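Local coordinates for heat shock protein 16 (Schizosaccharomyces pombe, PDB 3W1Z), which probably acts as a molecular chaperone that binds unfolded proteins, assembling into a 16-subunit small heat shock protein oligomer, at residues 60-65 with 122-127. Numbering follows the deposited sequence.
Sequences EDVQVH and GLLTVT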
loop_
_atom_site.group_PDB
_atom_site.type_symbol
_atom_site.label_atom_id
_atom_site.label_comp_id
_atom_site.label_asym_id
_atom_site.label_seq_id
_atom_site.Cartn_x
_atom_site.Cartn_y
_atom_site.Cartn_z
ATOM N N GLU B 60 -1.522 -43.039 -13.011
ATOM C CA GLU B 60 -2.935 -43.339 -12.827
ATOM C C GLU B 60 -3.592 -42.335 -11.883
ATOM O O GLU B 60 -4.816 -42.200 -11.861
ATOM C CB GLU B 60 -3.105 -44.757 -12.276
ATOM C CG GLU B 60 -2.800 -44.880 -10.790
ATOM C CD GLU B 60 -2.140 -46.197 -10.434
ATOM O OE1 GLU B 60 -2.708 -46.949 -9.614
ATOM O OE2 GLU B 60 -1.046 -46.476 -10.971
ATOM N N ASP B 61 -2.773 -41.634 -11.104
ATOM C CA ASP B 61 -3.281 -40.721 -10.083
ATOM C C ASP B 61 -3.377 -39.266 -10.538
ATOM O O ASP B 61 -3.826 -38.407 -9.780
ATOM C CB ASP B 61 -2.438 -40.816 -8.810
ATOM C CG ASP B 61 -2.720 -42.077 -8.021
ATOM O OD1 ASP B 61 -3.851 -42.601 -8.124
ATOM O OD2 ASP B 61 -1.817 -42.544 -7.298
ATOM N N VAL B 62 -2.957 -38.989 -11.766
ATOM C CA VAL B 62 -3.059 -37.637 -12.302
ATOM C C VAL B 62 -4.169 -37.562 -13.348
ATOM O O VAL B 62 -4.391 -38.512 -14.098
ATOM C CB VAL B 62 -1.709 -37.150 -12.896
ATOM C CG1 VAL B 62 -1.235 -38.079 -13.998
ATOM C CG2 VAL B 62 -1.818 -35.716 -13.405
ATOM N N GLN B 63 -4.890 -36.445 -13.365
ATOM C CA GLN B 63 -5.856 -36.180 -14.420
ATOM C C GLN B 63 -5.720 -34.752 -14.940
ATOM O O GLN B 63 -5.444 -33.817 -14.182
ATOM C CB GLN B 63 -7.287 -36.460 -13.959
ATOM C CG GLN B 63 -7.790 -35.536 -12.875
ATOM C CD GLN B 63 -9.280 -35.677 -12.639
ATOM O OE1 GLN B 63 -9.710 -36.321 -11.683
ATOM N NE2 GLN B 63 -10.077 -35.073 -13.514
ATOM N N VAL B 64 -5.901 -34.605 -16.247
ATOM C CA VAL B 64 -5.821 -33.313 -16.907
ATOM C C VAL B 64 -7.103 -33.079 -17.687
ATOM O O VAL B 64 -7.475 -33.898 -18.525
ATOM C CB VAL B 64 -4.646 -33.273 -17.902
ATOM C CG1 VAL B 64 -4.646 -31.961 -18.677
ATOM C CG2 VAL B 64 -3.325 -33.480 -17.182
ATOM N N HIS B 65 -7.789 -31.974 -17.415
ATOM C CA HIS B 65 -8.941 -31.627 -18.241
ATOM C C HIS B 65 -8.961 -30.158 -18.651
ATOM O O HIS B 65 -8.312 -29.315 -18.032
ATOM C CB HIS B 65 -10.268 -32.055 -17.594
ATOM C CG HIS B 65 -10.629 -31.293 -16.359
ATOM N ND1 HIS B 65 -10.704 -31.881 -15.116
ATOM C CD2 HIS B 65 -10.965 -29.991 -16.177
ATOM C CE1 HIS B 65 -11.057 -30.977 -14.219
ATOM N NE2 HIS B 65 -11.220 -29.822 -14.840
ATOM N N GLY B 122 8.161 -37.649 -13.171
ATOM C CA GLY B 122 7.520 -36.740 -12.240
ATOM C C GLY B 122 7.154 -35.401 -12.848
ATOM O O GLY B 122 6.648 -34.518 -12.157
ATOM N N LEU B 123 7.412 -35.240 -14.142
ATOM C CA LEU B 123 7.039 -34.014 -14.835
ATOM C C LEU B 123 5.925 -34.271 -15.843
ATOM O O LEU B 123 6.046 -35.127 -16.722
ATOM C CB LEU B 123 8.248 -33.381 -15.529
ATOM C CG LEU B 123 8.004 -32.004 -16.157
ATOM C CD1 LEU B 123 7.754 -30.950 -15.087
ATOM C CD2 LEU B 123 9.163 -31.596 -17.053
ATOM N N LEU B 124 4.837 -33.524 -15.698
ATOM C CA LEU B 124 3.711 -33.606 -16.615
ATOM C C LEU B 124 3.726 -32.426 -17.574
ATOM O O LEU B 124 3.622 -31.276 -17.156
ATOM C CB LEU B 124 2.396 -33.608 -15.840
ATOM C CG LEU B 124 1.148 -33.435 -16.707
ATOM C CD1 LEU B 124 0.762 -34.748 -17.371
ATOM C CD2 LEU B 124 0.001 -32.877 -15.886
ATOM N N THR B 125 3.854 -32.713 -18.862
ATOM C CA THR B 125 3.853 -31.668 -19.875
ATOM C C THR B 125 2.567 -31.690 -20.690
ATOM O O THR B 125 2.282 -32.657 -21.396
ATOM C CB THR B 125 5.058 -31.794 -20.824
ATOM O OG1 THR B 125 6.272 -31.632 -20.082
ATOM C CG2 THR B 125 4.990 -30.732 -21.911
ATOM N N VAL B 126 1.788 -30.620 -20.577
ATOM C CA VAL B 126 0.587 -30.463 -21.385
ATOM C C VAL B 126 0.903 -29.560 -22.570
ATOM O O VAL B 126 1.602 -28.557 -22.426
ATOM C CB VAL B 126 -0.573 -29.861 -20.568
ATOM C CG1 VAL B 126 -1.846 -29.807 -21.403
ATOM C CG2 VAL B 126 -0.803 -30.667 -19.300
ATOM N N THR B 127 0.399 -29.926 -23.743
ATOM C CA THR B 127 0.643 -29.149 -24.952
ATOM C C THR B 127 -0.660 -28.717 -25.614
ATOM O O THR B 127 -1.441 -29.550 -26.076
ATOM C CB THR B 127 1.492 -29.938 -25.964
ATOM O OG1 THR B 127 1.199 -31.336 -25.844
ATOM C CG2 THR B 127 2.973 -29.719 -25.698
#
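Val62 and Val64 face Leu124 and Val126 across two strands that run nearly the same way, at 15° to each other. The strand axes come no closer than 10.0 Å. That is the spacing of two layers, and side chains alone make the contact. Val64 lies over Val126, with their CA atoms 8.3 Å apart. Val62 is matched with Leu124, their CA atoms 9.0 Å apart. Within this chain strand 62-67 is an outer strand of its sheet, which a strand of a second subunit extends at His65. Strand 123-129 is an inner strand of the other sheet. Together the two sheets form the beta-sandwich of the alpha-crystallin domain, and all four residues are buried between its layers. With CG anti to the backbone N (chi1 169°), Leu124 holds its CD2 methyl up against Val62 and Val64. CD2 packs on Val64 CG2, at 3.6 Å, where the two side chains pass in opposite directions. The same methyl meets Val62 CG2 more loosely, at 4.2 Å. Val64 CG1 meets Val126 CG2 tip to tip at 4.1 Å. Leu71 packs on Val64 and Ile73 on Leu124. Ile142 of the second subunit packs on both Val62 and Val64.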